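PDB 6SER: START domain-containing protein 10 from Homo sapiens, which transfers phospholipids, phosphatidylcholine and phosphatidylethanolamine, between membranes, preferring species with a palmitoyl or stearoyl chain at sn-1 and an unsaturated chain at sn-2. Local coordinates for residues 52-57 with 66-71; 104-109 with 243-248; 166-171 with 184-189. All coordinates share one frame; numbering follows the deposited sequence.

Interaction 1: residues 52-57 with 66-71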
# COMPACT_ATOMS: atom_id res chain seq x y z
N VAL A 52 -10.85 -14.89 -3.13
CA VAL A 52 -9.86 -13.95 -3.64
C VAL A 52 -10.07 -13.80 -5.14
O VAL A 52 -10.10 -14.80 -5.87
CB VAL A 52 -8.42 -14.42 -3.35
CG1 VAL A 52 -7.43 -13.43 -3.92
CG2 VAL A 52 -8.21 -14.59 -1.85
N SER A 53 -10.19 -12.55 -5.61
CA SER A 53 -10.27 -12.26 -7.03
C SER A 53 -9.28 -11.17 -7.41
O SER A 53 -8.96 -10.28 -6.61
CB SER A 53 -11.69 -11.85 -7.45
OG SER A 53 -12.35 -11.19 -6.39
N VAL A 54 -8.80 -11.25 -8.65
CA VAL A 54 -7.83 -10.31 -9.21
C VAL A 54 -8.41 -9.73 -10.50
O VAL A 54 -8.88 -10.47 -11.37
CB VAL A 54 -6.47 -10.99 -9.48
CG1 VAL A 54 -5.46 -9.99 -10.05
CG2 VAL A 54 -5.94 -11.62 -8.21
N TRP A 55 -8.39 -8.40 -10.61
CA TRP A 55 -8.78 -7.69 -11.82
C TRP A 55 -7.59 -6.91 -12.38
O TRP A 55 -6.62 -6.63 -11.67
CB TRP A 55 -9.92 -6.70 -11.58
CG TRP A 55 -11.25 -7.30 -11.23
CD1 TRP A 55 -12.31 -7.51 -12.08
CD2 TRP A 55 -11.68 -7.71 -9.93
NE1 TRP A 55 -13.36 -8.05 -11.38
CE2 TRP A 55 -13.01 -8.18 -10.06
CE3 TRP A 55 -11.08 -7.74 -8.68
CZ2 TRP A 55 -13.73 -8.67 -8.99
CZ3 TRP A 55 -11.80 -8.23 -7.61
CH2 TRP A 55 -13.12 -8.68 -7.77
N VAL A 56 -7.64 -6.64 -13.66
CA VAL A 56 -6.61 -5.90 -14.31
C VAL A 56 -7.31 -4.83 -15.11
O VAL A 56 -8.35 -5.06 -15.62
CB VAL A 56 -5.77 -6.82 -15.18
CG1 VAL A 56 -4.75 -6.05 -15.94
CG2 VAL A 56 -5.06 -7.83 -14.32
N GLN A 57 -6.75 -3.64 -15.20
CA GLN A 57 -7.42 -2.56 -15.94
C GLN A 57 -7.54 -2.90 -17.41
O GLN A 57 -6.56 -3.20 -18.05
CB GLN A 57 -6.83 -1.21 -15.60
CG GLN A 57 -7.79 -0.45 -14.71
CD GLN A 57 -7.80 1.03 -14.96
OE1 GLN A 57 -6.81 1.58 -15.40
NE2 GLN A 57 -8.90 1.67 -14.64
N HIS A 66 0.12 -1.83 -16.00
CA HIS A 66 -1.30 -1.94 -15.72
C HIS A 66 -1.58 -1.77 -14.23
O HIS A 66 -0.81 -2.23 -13.38
CB HIS A 66 -1.84 -3.29 -16.20
CG HIS A 66 -1.75 -3.46 -17.69
ND1 HIS A 66 -1.71 -2.40 -18.56
CD2 HIS A 66 -1.69 -4.58 -18.45
CE1 HIS A 66 -1.63 -2.85 -19.80
NE2 HIS A 66 -1.62 -4.17 -19.76
N LYS A 67 -2.68 -1.09 -13.92
CA LYS A 67 -3.20 -1.09 -12.57
C LYS A 67 -3.80 -2.45 -12.24
O LYS A 67 -4.45 -3.08 -13.07
CB LYS A 67 -4.26 0.00 -12.42
CG LYS A 67 -3.81 1.37 -12.92
CD LYS A 67 -4.86 2.45 -12.67
CE LYS A 67 -4.90 2.85 -11.20
NZ LYS A 67 -4.50 4.28 -10.99
N ILE A 68 -3.54 -2.91 -11.02
CA ILE A 68 -3.97 -4.22 -10.54
C ILE A 68 -4.92 -4.00 -9.37
O ILE A 68 -4.73 -3.08 -8.57
CB ILE A 68 -2.77 -5.09 -10.11
CG1 ILE A 68 -1.74 -5.18 -11.25
CG2 ILE A 68 -3.20 -6.48 -9.67
CD1 ILE A 68 -2.33 -5.62 -12.59
N LYS A 69 -5.94 -4.85 -9.27
CA LYS A 69 -6.92 -4.78 -8.19
C LYS A 69 -7.11 -6.19 -7.63
O LYS A 69 -7.30 -7.14 -8.40
CB LYS A 69 -8.25 -4.21 -8.67
CG LYS A 69 -9.31 -4.15 -7.58
CD LYS A 69 -10.71 -3.98 -8.13
CE LYS A 69 -10.86 -2.68 -8.89
NZ LYS A 69 -12.29 -2.46 -9.23
N CYS A 70 -7.06 -6.33 -6.32
CA CYS A 70 -7.24 -7.64 -5.70
C CYS A 70 -8.17 -7.51 -4.50
O CYS A 70 -7.91 -6.72 -3.59
CB CYS A 70 -5.90 -8.26 -5.29
SG CYS A 70 -6.02 -10.02 -4.85
N ARG A 71 -9.24 -8.30 -4.50
CA ARG A 71 -10.29 -8.25 -3.50
C ARG A 71 -10.31 -9.56 -2.73
O ARG A 71 -10.19 -10.64 -3.32
CB ARG A 71 -11.64 -7.99 -4.17
CG ARG A 71 -12.81 -7.75 -3.25
CD ARG A 71 -14.02 -7.31 -4.06
NE ARG A 71 -15.24 -7.17 -3.26
CZ ARG A 71 -16.00 -8.19 -2.87
NH1 ARG A 71 -15.67 -9.43 -3.19
NH2 ARG A 71 -17.10 -7.97 -2.15

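Interaction 2: residues 104-109 with 243-248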
# COMPACT_ATOMS: atom_id res chain seq x y z
N ASP A 104 8.63 4.76 9.21
CA ASP A 104 8.17 6.09 8.86
C ASP A 104 9.30 7.09 9.05
O ASP A 104 10.19 6.89 9.88
CB ASP A 104 6.97 6.50 9.71
CG ASP A 104 5.68 5.83 9.26
OD1 ASP A 104 5.62 5.39 8.09
OD2 ASP A 104 4.73 5.76 10.07
N ILE A 105 9.25 8.15 8.26
CA ILE A 105 10.29 9.17 8.25
C ILE A 105 9.84 10.43 8.98
O ILE A 105 10.57 10.99 9.80
CB ILE A 105 10.71 9.49 6.80
CG1 ILE A 105 11.37 8.27 6.15
CG2 ILE A 105 11.59 10.75 6.74
CD1 ILE A 105 11.63 8.42 4.67
N ALA A 106 8.64 10.89 8.67
CA ALA A 106 8.15 12.13 9.25
C ALA A 106 6.64 12.18 9.06
O ALA A 106 6.07 11.45 8.24
CB ALA A 106 8.82 13.35 8.61
N ARG A 107 6.02 13.05 9.82
CA ARG A 107 4.59 13.25 9.77
C ARG A 107 4.29 14.57 9.06
O ARG A 107 5.03 15.55 9.20
CB ARG A 107 4.02 13.23 11.20
CG ARG A 107 2.72 13.98 11.36
CD ARG A 107 1.87 13.39 12.48
NE ARG A 107 2.61 13.16 13.71
CZ ARG A 107 2.90 14.10 14.61
NH1 ARG A 107 2.53 15.35 14.40
NH2 ARG A 107 3.57 13.78 15.71
N LEU A 108 3.23 14.57 8.26
CA LEU A 108 2.76 15.80 7.62
C LEU A 108 1.57 16.39 8.35
O LEU A 108 1.61 17.54 8.80
CB LEU A 108 2.37 15.53 6.16
CG LEU A 108 3.49 15.22 5.18
CD1 LEU A 108 2.85 14.50 4.03
CD2 LEU A 108 4.19 16.50 4.71
N THR A 109 0.48 15.65 8.42
CA THR A 109 -0.74 16.00 9.14
C THR A 109 -1.04 14.89 10.14
O THR A 109 -0.30 13.90 10.25
CB THR A 109 -1.92 16.18 8.19
OG1 THR A 109 -2.35 14.90 7.72
CG2 THR A 109 -1.53 17.05 6.98
N PRO A 243 5.82 9.23 17.56
CA PRO A 243 7.15 9.72 17.93
C PRO A 243 7.87 10.40 16.78
O PRO A 243 9.09 10.59 16.84
CB PRO A 243 7.88 8.45 18.36
CG PRO A 243 7.28 7.39 17.50
CD PRO A 243 5.84 7.79 17.24
N LEU A 244 7.12 10.79 15.74
CA LEU A 244 7.76 11.21 14.51
C LEU A 244 7.94 12.73 14.45
O LEU A 244 7.10 13.49 14.93
CB LEU A 244 6.94 10.75 13.31
CG LEU A 244 6.86 9.24 13.03
CD1 LEU A 244 5.75 8.97 12.01
CD2 LEU A 244 8.21 8.70 12.53
N PRO A 245 9.04 13.20 13.85
CA PRO A 245 9.15 14.63 13.56
C PRO A 245 8.16 15.03 12.47
O PRO A 245 7.60 14.19 11.77
CB PRO A 245 10.60 14.77 13.08
CG PRO A 245 10.86 13.46 12.38
CD PRO A 245 10.13 12.43 13.22
N SER A 246 7.97 16.33 12.33
CA SER A 246 7.04 16.88 11.36
C SER A 246 7.78 17.48 10.17
O SER A 246 8.94 17.87 10.28
CB SER A 246 6.14 17.94 12.01
OG SER A 246 5.28 17.36 12.98
N LEU A 247 7.08 17.55 9.05
CA LEU A 247 7.61 18.03 7.78
C LEU A 247 6.64 19.03 7.15
O LEU A 247 5.42 18.87 7.25
CB LEU A 247 7.79 16.89 6.77
CG LEU A 247 9.10 16.16 6.51
CD1 LEU A 247 8.95 15.34 5.23
CD2 LEU A 247 10.27 17.12 6.42
N ALA A 248 7.19 20.03 6.47
CA ALA A 248 6.40 20.87 5.58
C ALA A 248 6.26 20.18 4.23
O ALA A 248 7.18 19.51 3.76
CB ALA A 248 7.02 22.25 5.39

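Interaction 3: residues 166-171 with 184-189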
# COMPACT_ATOMS: atom_id res chain seq x y z
N SER A 166 5.83 4.16 -6.71
CA SER A 166 4.44 3.81 -6.44
C SER A 166 3.57 4.92 -7.03
O SER A 166 3.45 6.00 -6.45
CB SER A 166 4.21 3.63 -4.94
OG SER A 166 2.82 3.72 -4.63
N ILE A 167 2.97 4.65 -8.18
CA ILE A 167 2.11 5.64 -8.86
C ILE A 167 0.87 5.86 -8.00
O ILE A 167 0.53 6.95 -7.80
CB ILE A 167 1.77 5.30 -10.32
CG1 ILE A 167 3.01 5.22 -11.19
CG2 ILE A 167 0.82 6.29 -10.91
CD1 ILE A 167 3.52 3.87 -11.35
N GLN A 168 0.31 4.79 -7.49
CA GLN A 168 -0.82 4.81 -6.57
C GLN A 168 -0.96 3.42 -5.99
O GLN A 168 -0.89 2.52 -6.70
CB GLN A 168 -2.09 5.19 -7.29
CG GLN A 168 -3.32 4.81 -6.53
CD GLN A 168 -4.57 4.96 -7.35
OE1 GLN A 168 -4.73 4.42 -8.42
NE2 GLN A 168 -5.45 5.77 -6.83
N THR A 169 -0.99 3.29 -4.69
CA THR A 169 -1.23 2.02 -4.00
C THR A 169 -2.13 2.30 -2.80
O THR A 169 -2.05 3.30 -2.29
CB THR A 169 -0.04 1.06 -3.93
OG1 THR A 169 0.11 0.71 -2.58
CG2 THR A 169 1.29 1.55 -4.35
N GLY A 170 -3.03 1.41 -2.46
CA GLY A 170 -3.93 1.67 -1.34
C GLY A 170 -4.84 0.51 -1.04
O GLY A 170 -4.85 -0.39 -1.77
N TYR A 171 -5.61 0.67 0.01
CA TYR A 171 -6.47 -0.38 0.51
C TYR A 171 -7.81 0.22 0.89
O TYR A 171 -7.86 1.31 1.47
CB TYR A 171 -5.86 -1.08 1.73
CG TYR A 171 -4.53 -1.74 1.48
CD1 TYR A 171 -4.46 -3.11 1.25
CD2 TYR A 171 -3.34 -0.99 1.47
CE1 TYR A 171 -3.25 -3.72 1.01
CE2 TYR A 171 -2.12 -1.59 1.24
CZ TYR A 171 -2.08 -2.96 1.01
OH TYR A 171 -0.87 -3.56 0.78
N THR A 184 -10.08 -4.53 -0.43
CA THR A 184 -9.68 -4.40 -1.82
C THR A 184 -8.35 -3.68 -1.88
O THR A 184 -8.21 -2.57 -1.35
CB THR A 184 -10.74 -3.63 -2.62
OG1 THR A 184 -12.00 -4.32 -2.52
CG2 THR A 184 -10.32 -3.52 -4.09
N TYR A 185 -7.36 -4.32 -2.49
CA TYR A 185 -6.04 -3.75 -2.71
C TYR A 185 -5.97 -3.27 -4.16
O TYR A 185 -6.31 -4.02 -5.08
CB TYR A 185 -4.96 -4.79 -2.42
CG TYR A 185 -3.59 -4.52 -3.01
CD1 TYR A 185 -2.63 -3.83 -2.27
CD2 TYR A 185 -3.25 -4.99 -4.27
CE1 TYR A 185 -1.36 -3.60 -2.79
CE2 TYR A 185 -1.98 -4.77 -4.81
CZ TYR A 185 -1.03 -4.08 -4.05
OH TYR A 185 0.23 -3.84 -4.55
N LEU A 186 -5.55 -2.03 -4.35
CA LEU A 186 -5.40 -1.44 -5.68
C LEU A 186 -4.02 -0.82 -5.77
O LEU A 186 -3.65 0.01 -4.93
CB LEU A 186 -6.49 -0.39 -5.93
CG LEU A 186 -6.38 0.56 -7.13
CD1 LEU A 186 -6.24 -0.21 -8.42
CD2 LEU A 186 -7.60 1.46 -7.18
N ALA A 187 -3.24 -1.23 -6.78
CA ALA A 187 -1.88 -0.73 -6.90
C ALA A 187 -1.46 -0.57 -8.36
O ALA A 187 -1.91 -1.30 -9.24
CB ALA A 187 -0.86 -1.64 -6.23
N GLN A 188 -0.56 0.39 -8.57
CA GLN A 188 0.16 0.56 -9.82
C GLN A 188 1.57 0.99 -9.44
O GLN A 188 1.79 2.14 -9.05
CB GLN A 188 -0.53 1.59 -10.71
CG GLN A 188 0.13 1.75 -12.07
CD GLN A 188 -0.57 2.80 -12.92
OE1 GLN A 188 -1.11 3.77 -12.39
NE2 GLN A 188 -0.57 2.59 -14.23
N VAL A 189 2.48 0.05 -9.51
CA VAL A 189 3.83 0.24 -9.16
C VAL A 189 4.83 -0.08 -10.25
O VAL A 189 4.84 -1.15 -10.76
CB VAL A 189 4.16 -0.65 -7.96
CG1 VAL A 189 5.61 -0.53 -7.59
CG2 VAL A 189 3.30 -0.30 -6.80

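Interaction 1: residues 52-57 with 66-71
The antiparallel beta hairpin of strands 52-57 and 68-74, part of the curved sheet of the START fold, pairs S53 with R71 and W55 with K69 as hydrogen-bonded pairs. The short strand axes run 162° apart in direction. S53 and R71 exchange two bonds, S53 N to R71 O at 3.0 Å and the reverse one from R71 N to S53 O. At the next such pair, W55 N reaches K69 O at 2.8 Å, and K69 N bonds back to W55 O. Q57 N extends the ladder to K67 O at 3.2 Å.

On one face W55 dominates. With CG anti to the carbonyl carbon (chi1 -67°), its indole reaches over to both K69 and R71, and CZ3 at the ring edge meets R71 CB at 3.5 Å. The indole and guanidinium planes stand 84° apart. K69 CD comes obliquely to W55 CE3 at 3.8 Å, while the ammonium bonds to C37 O. Beyond W55, Q57 and K67 run side by side, with Q57 OE1 3.5 Å from K67 CD; K67 NZ itself forms a salt bridge with E36 and a hydrogen bond with Q168.

V54, V56, I68 and C70 make the other, apolar face: V54 CG2 touches C70 SG at 3.7 Å, and V56 CG2 lies beside I68 CD1. It looks to helix 197-227, where V56 meets Q205, I68 meets S204 and C70 meets M212; V52 separately touches P209 of that helix. Strand 43-49 pairs with 52-57, and strand 181-190 flanks 68-74, so the hairpin supplies the second and third strands from the end of the sheet that begins with strand 43-49.

Interaction 2: residues 104-109 with 243-248
L244 holds its CG beside its own backbone N (chi1 -68°), which carries the isobutyl group to D104; the two side chains cross at about a right angle. L244 CD1 rests 3.6 Å from D104 CB, closest to this methylene, with OD2 of the carboxylate only slightly farther. That OD2 forms a salt bridge with R134.

Next along the segment, R107 and S246 form a single backbone bridge. R107 N donates to P245 O at 2.8 Å with an angle at hydrogen of 166°, and L247 N returns a bond to R107 O at 2.9 Å, more bent at 140°. S246 CA adds a CA-H...O contact to R107 O. The R107 side chain, bent at chi3, brings its guanidinium near the second segment, NH2 3.6 Å from L244 O and NH1 3.7 Å from S246 OG. Beside the bridge, A106 CB packs against L247 CG at 3.5 Å, and P245 CG sits 3.6 Å from I105 O. A classic beta bulge, in which I105 and A106 both face V114, interrupts strand 99-109 just before the bridge.

Backbone bonds, apolar contacts and the nearby guanidinium therefore fasten the irregular chain after helix 197-227 to the strand, while the R134 salt bridge probably offsets D104 and the nearby D113.

Interaction 3: residues 166-171 with 184-189
Y171 and Y185 meet where the ring carbon Y171 CE1 reaches the edge of the Y185 ring, near its plane, at Y185 CD1, 3.3 Å away. The planes are inclined at 55° and the centroids are 5.2 Å apart, an oblique pairing. The first torsions differ: Y171 CG is anti to its carbonyl carbon, Y185 CG anti to its amide nitrogen (chi1 161°), and the rings converge from facing strands.

On the same face T169 CB touches A187 CB at 3.6 Å. Near the other end, I167 CG2 lies 3.5 Å from Q188 OE1 as the two side chains cross.

The backbone sets these positions. Strands 169-171 and 184-189 run antiparallel, with G170 and L186 joined by two bonds, the one from L186 N to G170 O being nearly straight, with 177° at the hydrogen. Q188 N donates to Q168 O at 2.9 Å. Beyond it I167 and Q168 both face Q188 in a classic beta bulge: I167 N bonds to Q188 O at 2.9 Å, while the bond from Q168 N to that oxygen is weak.

Farther out, Q188 NE2 donates to L65 O, Q168 packs on F33 of helix 27-38, and L186 packs on F33 and E36 of the same helix. The hairpin is thus two-sided in its chemistry: amide groups and leucine turn to that helix and its surroundings, whereas T169 and Y171 lie beside bound glycol molecules, which probably come from the crystallisation liquor but are consistent with a pocket on that face.

Overall arrangement
Interactions 1 and 3 are adjacent hairpins of one sheet, their centres about 10 Å apart. Strands 68-74 and 181-190 are neighbours, sewn by C70 O to Y185 N at 2.7 Å, and K67 NZ reaches Q168 OE1 at 2.6 Å, a probable hydrogen bond linking the side chains. Strand 99-109 of interaction 2 is in the same sheet, but this contact lies across the centre of the chain from interaction 1, with centres about 32 Å apart, and about 22 Å from interaction 3, which is nested in the loop it closes. Bound glycols lie about 3 Å from the D104, T169 and Y171 side chains and about 4 Å from I68; they perhaps mark the lipid cavity expected of a START domain.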